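Local coordinates for histidine--tRNA ligase (Thermus thermophilus, PDB 1H4V), which attaches L-histidine to tRNA(His), spending ATP to AMP and diphosphate, and works as a homodimer, at residues Thr26-Leu31 with Cys150-Leu154; Asp330-Leu336 with Ala379-Gly385. One frame throughout, in Å; residues are numbered along the deposited sequence.

The two contacts belong to different parts of the synthetase. Contact 1 joins two helices of the catalytic region, with its centre about 11 Å from that of the chain; contact 2 pairs two strands of the anticodon-binding domain, about 40 Å from the same point. Their centres are about 40 Å apart and their nearest atoms about 23 Å, so within one subunit they do not touch. The dimer brings the two domains together: Pro353 of the second subunit, which follows the helix 338-351 packed on the sheet of contact 2 in that subunit, lies against contact 1. The structure is free of ligands, so no bound substrate marks the distance from either contact to the active site.

Contact 1. Residues Thr26-Leu31 with Cys150-Leu154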
# COMPACT_ATOMS: atom_id res chain seq x y z
N THR A 26 11.52 -6.82 -0.66
CA THR A 26 12.82 -7.18 -0.12
C THR A 26 12.93 -6.76 1.35
O THR A 26 13.41 -7.53 2.18
CB THR A 26 13.94 -6.52 -0.92
OG1 THR A 26 13.96 -7.09 -2.23
CG2 THR A 26 15.28 -6.75 -0.24
N ALA A 27 12.48 -5.55 1.67
CA ALA A 27 12.53 -5.09 3.06
C ALA A 27 11.66 -6.03 3.89
O ALA A 27 12.04 -6.42 4.99
CB ALA A 27 12.02 -3.65 3.17
N ARG A 28 10.49 -6.39 3.37
CA ARG A 28 9.61 -7.27 4.11
C ARG A 28 10.31 -8.59 4.44
O ARG A 28 10.21 -9.08 5.57
CB ARG A 28 8.31 -7.55 3.33
CG ARG A 28 7.46 -8.65 3.97
CD ARG A 28 6.14 -8.92 3.24
NE ARG A 28 5.13 -7.90 3.49
CZ ARG A 28 4.77 -6.95 2.62
NH1 ARG A 28 5.34 -6.90 1.42
NH2 ARG A 28 3.86 -6.05 2.96
N LYS A 29 11.03 -9.16 3.47
CA LYS A 29 11.73 -10.42 3.70
C LYS A 29 12.81 -10.32 4.77
O LYS A 29 12.86 -11.14 5.68
CB LYS A 29 12.36 -10.94 2.39
CG LYS A 29 13.17 -12.24 2.57
CD LYS A 29 13.80 -12.71 1.26
CE LYS A 29 14.95 -11.79 0.81
NZ LYS A 29 15.68 -12.33 -0.39
N VAL A 30 13.68 -9.32 4.66
CA VAL A 30 14.75 -9.19 5.65
C VAL A 30 14.25 -8.75 7.03
O VAL A 30 14.70 -9.28 8.04
CB VAL A 30 15.87 -8.21 5.17
CG1 VAL A 30 16.16 -8.42 3.70
CG2 VAL A 30 15.48 -6.79 5.44
N LEU A 31 13.32 -7.81 7.07
CA LEU A 31 12.80 -7.33 8.34
C LEU A 31 11.94 -8.36 9.08
O LEU A 31 12.00 -8.44 10.30
CB LEU A 31 12.02 -6.02 8.14
CG LEU A 31 12.78 -4.69 8.30
CD1 LEU A 31 14.25 -4.86 8.03
CD2 LEU A 31 12.17 -3.64 7.37
N CYS A 150 19.02 -4.79 3.82
CA CYS A 150 17.93 -4.50 2.91
C CYS A 150 18.51 -4.00 1.60
O CYS A 150 18.13 -4.46 0.52
CB CYS A 150 17.01 -3.41 3.45
SG CYS A 150 15.93 -3.86 4.82
N LEU A 151 19.45 -3.06 1.71
CA LEU A 151 20.08 -2.46 0.54
C LEU A 151 20.99 -3.42 -0.22
O LEU A 151 21.01 -3.41 -1.45
CB LEU A 151 20.88 -1.22 0.96
CG LEU A 151 20.11 -0.15 1.75
CD1 LEU A 151 21.09 0.93 2.20
CD2 LEU A 151 19.01 0.44 0.88
N LYS A 152 21.74 -4.23 0.51
CA LYS A 152 22.64 -5.19 -0.12
C LYS A 152 21.84 -6.24 -0.88
O LYS A 152 22.21 -6.62 -1.98
CB LYS A 152 23.51 -5.88 0.94
CG LYS A 152 24.97 -6.03 0.55
CD LYS A 152 25.69 -4.70 0.64
CE LYS A 152 27.14 -4.81 0.18
NZ LYS A 152 27.25 -5.08 -1.29
N GLU A 153 20.73 -6.69 -0.29
CA GLU A 153 19.88 -7.69 -0.92
C GLU A 153 19.25 -7.17 -2.21
O GLU A 153 18.88 -7.96 -3.08
CB GLU A 153 18.77 -8.14 0.03
CG GLU A 153 19.28 -8.92 1.24
CD GLU A 153 19.60 -10.38 0.92
OE1 GLU A 153 20.36 -10.99 1.70
OE2 GLU A 153 19.08 -10.91 -0.09
N LEU A 154 19.12 -5.85 -2.31
CA LEU A 154 18.54 -5.24 -3.50
C LEU A 154 19.55 -5.25 -4.64
O LEU A 154 19.20 -4.94 -5.78
CB LEU A 154 18.11 -3.79 -3.21
CG LEU A 154 16.93 -3.61 -2.26
CD1 LEU A 154 16.75 -2.15 -1.96
CD2 LEU A 154 15.68 -4.20 -2.87
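Cys150 reaches between Val30, Leu31 and Ala27, and its sulfur is the centre of this helix-helix contact. With SG anti to the carbonyl carbon (chi1 -73°), the thiol leaves its helix beside the backbone N and meets three residues of 26-31 at once. SG lies 3.8 Å from Leu31 CD1 and 4.0 Å from Ala27 CA. The 3.0 Å modelled between SG and Val30 CG2 is too short for ordinary packing, and the exact placing of that methyl group is doubtful.

Beside the thiol, Leu154 lays its CD2 methyl across Thr26 at an oblique angle, 3.5 Å from Thr26 CB. The Thr26 CG2 methyl fits 3.8 Å from Glu153 CB and close to the carbonyl oxygen of Cys150. Thr26 OG1 is turned back along its own helix, beside the backbone N, where it hydrogen-bonds Arg22 O.

Farther out, Val30 CG1 packs 4.0 Å from Glu153 CG as the two side chains run past each other in opposite directions. Glu153 then meets Lys29 at about a right angle in a long salt bridge, 3.7 Å between Lys29 NZ and Glu153 OE2. Its other oxygen faces the carboxylate of Glu149, a like charge that may raise the pKa of one of the two, while Lys29 would offset it at Glu153.

Pro353 of the second subunit packs on Lys29, Val30 and Glu153. Inward, Ala27 and Leu31 rest on Val127 of strand 123-132, and Leu154 touches Val312 of helix 309-318, so helices 14-33 and 137-153 lie side by side between the catalytic sheet and the dimer partner.

Contact 2. Residues Asp330-Leu336 with Ala379-Gly385; sequences DLYLIPL and AFAGFLG
Tyr332 and Ile334 use both their N-H and their C=O groups toward Phe380, Gly382 and Leu384, and Asp330 O and Leu336 N complete a ladder of six backbone hydrogen bonds. Tyr332 N meets Phe380 O at 3.0 Å, and Gly382 N returns to Tyr332 O at the same length. Two rungs are short: Ile334 N to Gly382 O and Leu336 N to Leu384 O, each 2.6 Å. Weaker CA-H...O contacts fill the gaps, as from Leu331 CA to Phe380 O.

Gly382 has no side chain, and two leucines of the partner strand settle over its backbone. Leu333 CD2 lies 3.8 Å from Gly382 CA, and Leu331 CD1 approaches Gly382 N equally closely. In Leu331, CG anti to the backbone N (chi1 174°) together with chi2 of 69° carries CD1 over to the neighbouring strand, where it also meets Phe380 CB.

The strands run parallel, at 24° to each other, in the mixed sheet of the alpha/beta anticodon-binding domain. The chain passes from 331-335 through helix 338-351 to edge strand 357-359, then returns by helix 366-375 to 380-384 on the other flank. Leu331 and Leu333 make backbone hydrogen bonds on the edge-strand side, both to Glu358, with Leu331 also bonded to Arg356 and Leu333 to Ala360.

On the face opposite Leu331 and Leu333, Ile334 CB approaches the Phe383 ring obliquely, 4.1 Å from CD2; just past the strand, Leu336 CD2 comes to the ring's edge. Helix 366-375 backs this face, with Leu370 on Phe383 and Ala373 on Ala381. Helices 338-351 and 412-419 back the other: Leu347 touches Leu333, and Leu416 touches both Leu331 and Phe380. At the start of 330-336, Asp330 OD2 accepts a hydrogen bond from Arg356 N.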
# COMPACT_ATOMS: atom_id res chain seq x y z
N ASP A 330 -1.12 -16.23 -20.54
CA ASP A 330 -0.89 -17.61 -20.93
C ASP A 330 -1.60 -17.89 -22.25
O ASP A 330 -1.16 -18.71 -23.04
CB ASP A 330 -1.40 -18.57 -19.86
CG ASP A 330 -0.65 -18.44 -18.55
OD1 ASP A 330 0.60 -18.36 -18.58
OD2 ASP A 330 -1.29 -18.43 -17.48
N LEU A 331 -2.70 -17.18 -22.49
CA LEU A 331 -3.48 -17.36 -23.70
C LEU A 331 -4.11 -16.06 -24.21
O LEU A 331 -4.75 -15.33 -23.46
CB LEU A 331 -4.60 -18.39 -23.45
CG LEU A 331 -5.64 -18.63 -24.56
CD1 LEU A 331 -4.97 -19.34 -25.73
CD2 LEU A 331 -6.80 -19.49 -24.02
N TYR A 332 -3.90 -15.77 -25.50
CA TYR A 332 -4.48 -14.59 -26.13
C TYR A 332 -5.39 -15.10 -27.25
O TYR A 332 -4.91 -15.57 -28.29
CB TYR A 332 -3.41 -13.67 -26.70
CG TYR A 332 -3.98 -12.33 -27.12
CD1 TYR A 332 -4.43 -11.42 -26.17
CD2 TYR A 332 -4.11 -11.99 -28.46
CE1 TYR A 332 -5.02 -10.21 -26.54
CE2 TYR A 332 -4.70 -10.79 -28.85
CZ TYR A 332 -5.15 -9.90 -27.88
OH TYR A 332 -5.75 -8.72 -28.26
N LEU A 333 -6.69 -15.00 -27.03
CA LEU A 333 -7.71 -15.46 -27.97
C LEU A 333 -8.06 -14.48 -29.08
O LEU A 333 -8.35 -13.32 -28.82
CB LEU A 333 -8.99 -15.81 -27.21
CG LEU A 333 -8.98 -17.18 -26.54
CD1 LEU A 333 -10.00 -17.22 -25.41
CD2 LEU A 333 -9.26 -18.24 -27.59
N ILE A 334 -8.04 -14.97 -30.31
CA ILE A 334 -8.34 -14.14 -31.47
C ILE A 334 -9.65 -14.58 -32.12
O ILE A 334 -9.71 -15.65 -32.74
CB ILE A 334 -7.22 -14.22 -32.54
CG1 ILE A 334 -5.92 -13.65 -32.00
CG2 ILE A 334 -7.63 -13.49 -33.82
CD1 ILE A 334 -5.24 -14.51 -30.99
N PRO A 335 -10.71 -13.78 -31.98
CA PRO A 335 -12.00 -14.15 -32.58
C PRO A 335 -11.90 -13.81 -34.07
O PRO A 335 -11.38 -12.76 -34.43
CB PRO A 335 -13.01 -13.26 -31.84
CG PRO A 335 -12.20 -12.05 -31.50
CD PRO A 335 -10.85 -12.60 -31.10
N LEU A 336 -12.36 -14.70 -34.94
CA LEU A 336 -12.28 -14.43 -36.37
C LEU A 336 -13.55 -13.80 -36.92
O LEU A 336 -13.51 -13.09 -37.91
CB LEU A 336 -11.94 -15.72 -37.12
CG LEU A 336 -10.60 -16.29 -36.65
CD1 LEU A 336 -10.30 -17.59 -37.38
CD2 LEU A 336 -9.52 -15.26 -36.90
N ALA A 379 1.92 -17.07 -24.24
CA ALA A 379 2.50 -18.39 -24.35
C ALA A 379 1.76 -19.08 -25.51
O ALA A 379 2.38 -19.67 -26.39
CB ALA A 379 2.29 -19.17 -23.06
N PHE A 380 0.43 -18.96 -25.50
CA PHE A 380 -0.40 -19.55 -26.55
C PHE A 380 -1.30 -18.53 -27.20
O PHE A 380 -1.68 -17.53 -26.58
CB PHE A 380 -1.32 -20.65 -26.00
CG PHE A 380 -0.62 -21.93 -25.67
CD1 PHE A 380 0.02 -22.09 -24.44
CD2 PHE A 380 -0.60 -22.98 -26.58
CE1 PHE A 380 0.66 -23.29 -24.12
CE2 PHE A 380 0.03 -24.18 -26.27
CZ PHE A 380 0.67 -24.33 -25.04
N ALA A 381 -1.65 -18.79 -28.45
CA ALA A 381 -2.56 -17.94 -29.19
C ALA A 381 -3.75 -18.86 -29.43
O ALA A 381 -3.57 -20.07 -29.58
CB ALA A 381 -1.95 -17.51 -30.51
N GLY A 382 -4.96 -18.31 -29.42
CA GLY A 382 -6.14 -19.13 -29.64
C GLY A 382 -6.95 -18.54 -30.77
O GLY A 382 -7.00 -17.32 -30.93
N PHE A 383 -7.59 -19.39 -31.56
CA PHE A 383 -8.39 -18.89 -32.66
C PHE A 383 -9.79 -19.44 -32.64
O PHE A 383 -10.00 -20.64 -32.49
CB PHE A 383 -7.71 -19.21 -33.99
CG PHE A 383 -6.36 -18.59 -34.14
CD1 PHE A 383 -5.25 -19.18 -33.54
CD2 PHE A 383 -6.19 -17.40 -34.85
CE1 PHE A 383 -3.99 -18.58 -33.63
CE2 PHE A 383 -4.93 -16.80 -34.95
CZ PHE A 383 -3.84 -17.39 -34.34
N LEU A 384 -10.76 -18.53 -32.77
CA LEU A 384 -12.16 -18.91 -32.77
C LEU A 384 -12.86 -18.34 -34.01
O LEU A 384 -13.02 -17.13 -34.16
CB LEU A 384 -12.86 -18.40 -31.52
CG LEU A 384 -12.51 -19.05 -30.18
CD1 LEU A 384 -13.21 -18.27 -29.07
CD2 LEU A 384 -12.96 -20.50 -30.16
N GLY A 385 -13.28 -19.24 -34.88
CA GLY A 385 -13.97 -18.83 -36.08
C GLY A 385 -15.23 -19.65 -36.24
O GLY A 385 -15.58 -20.46 -35.37